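Side-chain contact in probable transcriptional regulator, AsnC family (Thermus thermophilus, PDB 2DJW), which is of unknown function but consists of a stand-alone RAM domain, related to the ligand-binding half of Lrp/AsnC transcriptional regulators, and can bind zinc: residues V44-V49 with T71-R76. Sequence-based numbering, arbitrary orientation.
Sequences VRLKDV and TLLAFR
Leu73 meets Leu46 and Val49 through a single methyl, CD1, which serves as the hub of a small apolar cluster. Leu73 CD1 lies 4.0 Å from Val49 CG1 and 4.2 Å from Leu46 CD1, both van der Waals distances, and no hydrogen bond or salt bridge joins 44-49 to 71-76. Directions distinguish the two approaches: the side chains of Leu73 and Val49 run at about a right angle, whereas Leu46 slants across Leu73. Leu73 reaches out because its CG is anti to the backbone N (chi1 -177°), and its side chain sets out toward 44-49. Leu46 also starts toward its partner and completes the approach with CD1. The contact is light, 93 Å² summed over both sides, and bridges well-separated backbones: the nearest CA pair, Val49 and Leu73, is 8.7 Å apart. All three residues are nonetheless buried in the assembly.

Further out, in the turn linking Leu46 to Val49, the Lys47 backbone N is hydrogen-bonded to Glu51. Val49 directly precedes Glu50, which with Asp54 has been seen to bind zinc in this protein, although none is bound to this chain. Across a subunit interface, Leu73 packs on Leu73 and Val49 on Val49 of a neighbouring subunit, extending the cluster between chains. The chain runs β-α-β-β-α-β, the ferredoxin-like topology of the RAM domain, consistent with membership of the dimeric alpha-beta barrel clan. Within its four-stranded antiparallel sheet, strand 2-10 separates strands 40-46 and 66-77; Leu73 touches its Ile2, while Leu46 packs against Leu52 and Val55 of helix 52-60.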
ATOM      1  N   VAL A  44     -13.656 -18.025 -14.499  1.00 38.21           N
ATOM      2  CA  VAL A  44     -14.983 -17.866 -15.062  1.00 39.19           C
ATOM      3  C   VAL A  44     -14.904 -17.782 -16.609  1.00 39.91           C
ATOM      4  O   VAL A  44     -13.886 -17.357 -17.169  1.00 39.95           O
ATOM      5  CB  VAL A  44     -15.698 -16.599 -14.465  1.00 38.83           C
ATOM      6  CG1 VAL A  44     -17.124 -16.540 -14.878  1.00 39.59           C
ATOM      7  CG2 VAL A  44     -15.667 -16.603 -12.934  1.00 39.91           C
ATOM      8  N   ARG A  45     -15.970 -18.214 -17.284  1.00 40.43           N
ATOM      9  CA  ARG A  45     -16.084 -18.104 -18.745  1.00 41.54           C
ATOM     10  C   ARG A  45     -17.365 -17.384 -19.035  1.00 41.92           C
ATOM     11  O   ARG A  45     -18.422 -17.810 -18.566  1.00 42.60           O
ATOM     12  CB  ARG A  45     -16.134 -19.488 -19.406  1.00 41.69           C
ATOM     13  CG  ARG A  45     -15.035 -20.448 -18.971  1.00 41.67           C
ATOM     14  CD  ARG A  45     -13.674 -20.038 -19.476  1.00 42.17           C
ATOM     15  NE  ARG A  45     -12.754 -21.157 -19.330  1.00 43.14           N
ATOM     16  CZ  ARG A  45     -11.452 -21.106 -19.564  1.00 44.31           C
ATOM     17  NH1 ARG A  45     -10.893 -19.969 -19.955  1.00 46.33           N
ATOM     18  NH2 ARG A  45     -10.711 -22.198 -19.398  1.00 43.98           N
ATOM     19  N   LEU A  46     -17.288 -16.291 -19.786  1.00 42.48           N
ATOM     20  CA  LEU A  46     -18.464 -15.443 -20.005  1.00 43.59           C
ATOM     21  C   LEU A  46     -18.924 -15.352 -21.458  1.00 44.56           C
ATOM     22  O   LEU A  46     -18.104 -15.279 -22.372  1.00 44.24           O
ATOM     23  CB  LEU A  46     -18.218 -14.032 -19.458  1.00 43.40           C
ATOM     24  CG  LEU A  46     -17.639 -13.893 -18.043  1.00 43.58           C
ATOM     25  CD1 LEU A  46     -16.899 -12.572 -17.904  1.00 41.45           C
ATOM     26  CD2 LEU A  46     -18.756 -14.030 -17.003  1.00 42.86           C
ATOM     27  N   LYS A  47     -20.243 -15.336 -21.652  1.00 46.15           N
ATOM     28  CA  LYS A  47     -20.847 -15.045 -22.961  1.00 47.92           C
ATOM     29  C   LYS A  47     -20.524 -13.615 -23.409  1.00 47.97           C
ATOM     30  O   LYS A  47     -20.170 -13.387 -24.559  1.00 48.93           O
ATOM     31  CB  LYS A  47     -22.373 -15.278 -22.927  1.00 48.52           C
ATOM     32  CG  LYS A  47     -23.185 -14.474 -23.988  1.00 52.38           C
ATOM     33  CD  LYS A  47     -22.975 -14.979 -25.444  1.00 57.23           C
ATOM     34  CE  LYS A  47     -22.836 -13.824 -26.466  1.00 59.01           C
ATOM     35  NZ  LYS A  47     -24.038 -12.918 -26.567  1.00 60.57           N
ATOM     36  N   ASP A  48     -20.669 -12.653 -22.504  1.00 48.05           N
ATOM     37  CA  ASP A  48     -20.299 -11.275 -22.789  1.00 47.84           C
ATOM     38  C   ASP A  48     -19.792 -10.657 -21.516  1.00 47.50           C
ATOM     39  O   ASP A  48     -19.804 -11.315 -20.484  1.00 47.87           O
ATOM     40  CB  ASP A  48     -21.462 -10.456 -23.379  1.00 48.02           C
ATOM     41  CG  ASP A  48     -22.821 -10.871 -22.848  1.00 48.54           C
ATOM     42  OD1 ASP A  48     -22.973 -11.088 -21.630  1.00 48.92           O
ATOM     43  OD2 ASP A  48     -23.752 -10.977 -23.673  1.00 51.86           O
ATOM     44  N   VAL A  49     -19.333  -9.408 -21.587  1.00 47.07           N
ATOM     45  CA  VAL A  49     -18.843  -8.711 -20.405  1.00 47.34           C
ATOM     46  C   VAL A  49     -19.948  -8.616 -19.375  1.00 47.26           C
ATOM     47  O   VAL A  49     -19.710  -8.866 -18.205  1.00 46.95           O
ATOM     48  CB  VAL A  49     -18.369  -7.259 -20.683  1.00 47.00           C
ATOM     49  CG1 VAL A  49     -17.169  -6.939 -19.810  1.00 47.04           C
ATOM     50  CG2 VAL A  49     -18.012  -7.083 -22.111  1.00 47.62           C
ATOM     51  N   THR A  71     -11.712  -8.599  -9.963  1.00 38.02           N
ATOM     52  CA  THR A  71     -11.843  -9.297 -11.240  1.00 36.65           C
ATOM     53  C   THR A  71     -10.787  -8.842 -12.255  1.00 36.13           C
ATOM     54  O   THR A  71     -10.662  -7.636 -12.558  1.00 34.48           O
ATOM     55  CB  THR A  71     -13.242  -9.141 -11.839  1.00 36.28           C
ATOM     56  OG1 THR A  71     -14.205  -9.612 -10.902  1.00 37.73           O
ATOM     57  CG2 THR A  71     -13.396  -9.955 -13.135  1.00 36.44           C
ATOM     58  N   LEU A  72     -10.045  -9.834 -12.753  1.00 34.99           N
ATOM     59  CA  LEU A  72      -9.035  -9.646 -13.794  1.00 35.04           C
ATOM     60  C   LEU A  72      -9.644 -10.156 -15.086  1.00 35.05           C
ATOM     61  O   LEU A  72      -9.669 -11.360 -15.309  1.00 35.83           O
ATOM     62  CB  LEU A  72      -7.762 -10.432 -13.458  1.00 34.11           C
ATOM     63  CG  LEU A  72      -6.724  -9.927 -12.430  1.00 34.60           C
ATOM     64  CD1 LEU A  72      -7.198  -8.956 -11.376  1.00 31.61           C
ATOM     65  CD2 LEU A  72      -5.962 -11.058 -11.776  1.00 34.59           C
ATOM     66  N   LEU A  73     -10.147  -9.254 -15.927  1.00 34.87           N
ATOM     67  CA  LEU A  73     -10.814  -9.673 -17.148  1.00 35.65           C
ATOM     68  C   LEU A  73      -9.887  -9.784 -18.371  1.00 35.55           C
ATOM     69  O   LEU A  73      -9.226  -8.839 -18.754  1.00 35.80           O
ATOM     70  CB  LEU A  73     -12.038  -8.783 -17.450  1.00 35.55           C
ATOM     71  CG  LEU A  73     -12.824  -9.236 -18.690  1.00 36.38           C
ATOM     72  CD1 LEU A  73     -14.291  -9.370 -18.465  1.00 35.61           C
ATOM     73  CD2 LEU A  73     -12.544  -8.387 -19.971  1.00 38.19           C
ATOM     74  N   ALA A  74      -9.885 -10.947 -18.997  1.00 36.26           N
ATOM     75  CA  ALA A  74      -8.994 -11.231 -20.134  1.00 36.39           C
ATOM     76  C   ALA A  74      -9.571 -10.708 -21.438  1.00 36.94           C
ATOM     77  O   ALA A  74     -10.630 -11.174 -21.900  1.00 36.90           O
ATOM     78  CB  ALA A  74      -8.725 -12.728 -20.241  1.00 35.18           C
ATOM     79  N   PHE A  75      -8.875  -9.742 -22.035  1.00 37.33           N
ATOM     80  CA  PHE A  75      -9.334  -9.216 -23.308  1.00 38.34           C
ATOM     81  C   PHE A  75      -8.579  -9.802 -24.534  1.00 39.29           C
ATOM     82  O   PHE A  75      -9.079  -9.776 -25.660  1.00 38.26           O
ATOM     83  CB  PHE A  75      -9.373  -7.683 -23.294  1.00 37.90           C
ATOM     84  CG  PHE A  75      -8.070  -7.019 -22.923  1.00 37.65           C
ATOM     85  CD1 PHE A  75      -7.107  -6.749 -23.896  1.00 35.58           C
ATOM     86  CD2 PHE A  75      -7.837  -6.595 -21.610  1.00 35.90           C
ATOM     87  CE1 PHE A  75      -5.932  -6.105 -23.566  1.00 33.34           C
ATOM     88  CE2 PHE A  75      -6.664  -5.959 -21.269  1.00 35.33           C
ATOM     89  CZ  PHE A  75      -5.705  -5.713 -22.249  1.00 36.83           C
ATOM     90  N   ARG A  76      -7.401 -10.374 -24.284  1.00 40.54           N
ATOM     91  CA  ARG A  76      -6.640 -11.022 -25.338  1.00 41.49           C
ATOM     92  C   ARG A  76      -5.945 -12.297 -24.873  1.00 41.77           C
ATOM     93  O   ARG A  76      -5.220 -12.284 -23.882  1.00 41.73           O
ATOM     94  CB  ARG A  76      -5.625 -10.042 -25.940  1.00 41.62           C
ATOM     95  CG  ARG A  76      -5.065 -10.529 -27.242  1.00 42.04           C
ATOM     96  CD  ARG A  76      -3.716  -9.920 -27.486  1.00 43.55           C
ATOM     97  NE  ARG A  76      -2.890 -10.724 -28.391  1.00 40.25           N
ATOM     98  CZ  ARG A  76      -1.926 -10.219 -29.151  1.00 37.55           C
ATOM     99  NH1 ARG A  76      -1.672  -8.914 -29.131  1.00 33.97           N
ATOM    100  NH2 ARG A  76      -1.210 -11.024 -29.923  1.00 37.19           N
TER